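Local coordinates for protein Bm4233, isoform b (Brugia malayi, PDB 6ANY) that probably binds sterols as a secreted venom allergen-like member of the CAP superfamily, and is a vaccine candidate for lymphatic filariasis, at residues F135-W140 and S167-M172. Sequence-based numbering, arbitrary orientation.
Sequences FTQMAW and SPAGNM
Gln137 and Trp140 both carry CG anti to the backbone N (chi1 176° and -165°), which sends amide and indole toward Gly170 from the last turn of helix 133-138 and the residues just after it. A bend at chi2 of Gln137 then brings OE1 to 2.9 Å from the backbone N of Gly170. This hydrogen bond is fairly straight, 159° at the hydrogen, with the donor tilted from the carbonyl plane. The other half of the amide is fixed too, since NE2 bonds to Thr143 OG1, whose hydroxyl also bonds to Pro168 O. The indole lies flat against the loop: Gly170 CA sits over the five-membered ring, almost on the normal through its centroid and 3.5 Å from Trp140 CD1, a CH-pi contact. Asn171 N lies over the same face, 3.3 Å from Trp140 CZ3. The Gln137 amide also borders this glycine, with Gly170 CA 3.9 Å from Gln137 CD. Asn171, in a left-handed backbone conformation, points its CB away but returns its amide to the helix, nearly perpendicular to the indole. Thr136 OG1 donates to Asn171 OD1 at 2.6 Å from above the carbonyl plane, while Asn171 ND2 bonds to Leu133 O; the amide is thereby held at both ends. On the six-membered part of the indole, Trp140 CZ2 makes a loose apolar contact with Met172 CB at 4.4 Å. The loop leaves strand 159-167 through a cis peptide before Pro168, and its contacts tie it to the C-terminal part of helix 133-138 and to Trp140 beyond, consistent with the alpha-beta-alpha sandwich of CAP proteins.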
loop_
_atom_site.group_PDB
_atom_site.type_symbol
_atom_site.label_atom_id
_atom_site.label_comp_id
_atom_site.label_asym_id
_atom_site.label_seq_id
_atom_site.Cartn_x
_atom_site.Cartn_y
_atom_site.Cartn_z
ATOM N N PHE A 135 4.158 -5.780 0.105
ATOM C CA PHE A 135 3.050 -6.187 -0.698
ATOM C C PHE A 135 1.825 -6.514 0.203
ATOM O O PHE A 135 0.742 -6.085 -0.078
ATOM C CB PHE A 135 3.417 -7.422 -1.527
ATOM C CG PHE A 135 2.226 -8.233 -1.927
ATOM C CD1 PHE A 135 1.333 -7.755 -2.840
ATOM C CD2 PHE A 135 2.010 -9.482 -1.375
ATOM C CE1 PHE A 135 0.215 -8.505 -3.221
ATOM C CE2 PHE A 135 0.888 -10.211 -1.687
ATOM C CZ PHE A 135 -0.022 -9.717 -2.588
ATOM N N THR A 136 2.021 -7.252 1.290
ATOM C CA THR A 136 0.906 -7.693 2.115
ATOM C C THR A 136 0.189 -6.516 2.756
ATOM O O THR A 136 -1.039 -6.486 2.745
ATOM C CB THR A 136 1.300 -8.777 3.098
ATOM O OG1 THR A 136 2.395 -8.364 3.914
ATOM C CG2 THR A 136 1.625 -10.134 2.367
ATOM N N GLN A 137 0.936 -5.472 3.133
ATOM C CA GLN A 137 0.341 -4.255 3.660
ATOM C C GLN A 137 -0.464 -3.559 2.577
ATOM O O GLN A 137 -1.541 -3.061 2.846
ATOM C CB GLN A 137 1.416 -3.363 4.240
ATOM C CG GLN A 137 0.977 -2.026 4.743
ATOM C CD GLN A 137 -0.006 -2.129 5.879
ATOM O OE1 GLN A 137 0.395 -2.131 7.068
ATOM N NE2 GLN A 137 -1.293 -2.147 5.545
ATOM N N MET A 138 0.063 -3.496 1.346
ATOM C CA MET A 138 -0.676 -2.847 0.256
ATOM C C MET A 138 -1.926 -3.653 -0.054
ATOM O O MET A 138 -2.898 -3.112 -0.554
ATOM C CB MET A 138 0.149 -2.762 -1.069
ATOM C CG MET A 138 1.324 -1.823 -1.063
ATOM S SD MET A 138 2.158 -1.733 -2.617
ATOM C CE MET A 138 0.964 -0.905 -3.705
ATOM N N ALA A 139 -1.851 -4.975 0.138
ATOM C CA ALA A 139 -2.995 -5.852 -0.123
ATOM C C ALA A 139 -3.938 -6.127 1.058
ATOM O O ALA A 139 -4.840 -6.906 0.913
ATOM C CB ALA A 139 -2.487 -7.136 -0.689
ATOM N N TRP A 140 -3.720 -5.512 2.215
ATOM C CA TRP A 140 -4.358 -5.945 3.453
ATOM C C TRP A 140 -5.814 -5.488 3.419
ATOM O O TRP A 140 -6.104 -4.311 3.368
ATOM C CB TRP A 140 -3.638 -5.350 4.633
ATOM C CG TRP A 140 -3.947 -5.967 5.902
ATOM C CD1 TRP A 140 -4.758 -5.484 6.865
ATOM C CD2 TRP A 140 -3.363 -7.168 6.405
ATOM N NE1 TRP A 140 -4.755 -6.348 7.960
ATOM C CE2 TRP A 140 -3.907 -7.398 7.688
ATOM C CE3 TRP A 140 -2.484 -8.110 5.861
ATOM C CZ2 TRP A 140 -3.619 -8.566 8.440
ATOM C CZ3 TRP A 140 -2.136 -9.219 6.612
ATOM C CH2 TRP A 140 -2.711 -9.444 7.910
ATOM N N SER A 167 -3.381 2.578 7.698
ATOM C CA SER A 167 -4.183 2.361 8.899
ATOM C C SER A 167 -5.559 1.803 8.555
ATOM O O SER A 167 -6.223 2.290 7.641
ATOM C CB SER A 167 -4.326 3.664 9.690
ATOM O OG SER A 167 -5.169 3.488 10.814
ATOM N N PRO A 168 -5.987 0.778 9.289
ATOM C CA PRO A 168 -5.191 0.205 10.373
ATOM C C PRO A 168 -4.028 -0.597 9.814
ATOM O O PRO A 168 -4.036 -0.990 8.648
ATOM C CB PRO A 168 -6.181 -0.723 11.077
ATOM C CG PRO A 168 -7.138 -1.121 10.007
ATOM C CD PRO A 168 -7.272 0.079 9.114
ATOM N N ALA A 169 -3.036 -0.830 10.659
ATOM C CA ALA A 169 -1.856 -1.550 10.281
ATOM C C ALA A 169 -2.174 -2.961 9.904
ATOM O O ALA A 169 -2.977 -3.565 10.494
ATOM C CB ALA A 169 -0.803 -1.492 11.348
ATOM N N GLY A 170 -1.560 -3.404 8.833
ATOM C CA GLY A 170 -1.708 -4.714 8.284
ATOM C C GLY A 170 -0.667 -5.654 8.904
ATOM O O GLY A 170 0.007 -5.318 9.870
ATOM N N ASN A 171 -0.552 -6.839 8.338
ATOM C CA ASN A 171 0.487 -7.817 8.671
ATOM C C ASN A 171 0.464 -8.406 10.107
ATOM O O ASN A 171 1.496 -8.763 10.672
ATOM C CB ASN A 171 1.892 -7.263 8.337
ATOM C CG ASN A 171 2.022 -6.831 6.897
ATOM O OD1 ASN A 171 1.248 -7.277 5.996
ATOM N ND2 ASN A 171 2.986 -5.930 6.659
ATOM N N MET A 172 -0.712 -8.554 10.669
ATOM C CA MET A 172 -0.864 -9.247 11.926
ATOM C C MET A 172 -0.703 -10.760 11.612
ATOM O O MET A 172 -1.399 -11.301 10.702
ATOM C CB MET A 172 -2.227 -8.955 12.557
ATOM C CG MET A 172 -2.266 -7.841 13.619
ATOM S SD MET A 172 -1.550 -8.275 15.254
ATOM C CE MET A 172 -1.708 -10.075 15.395
#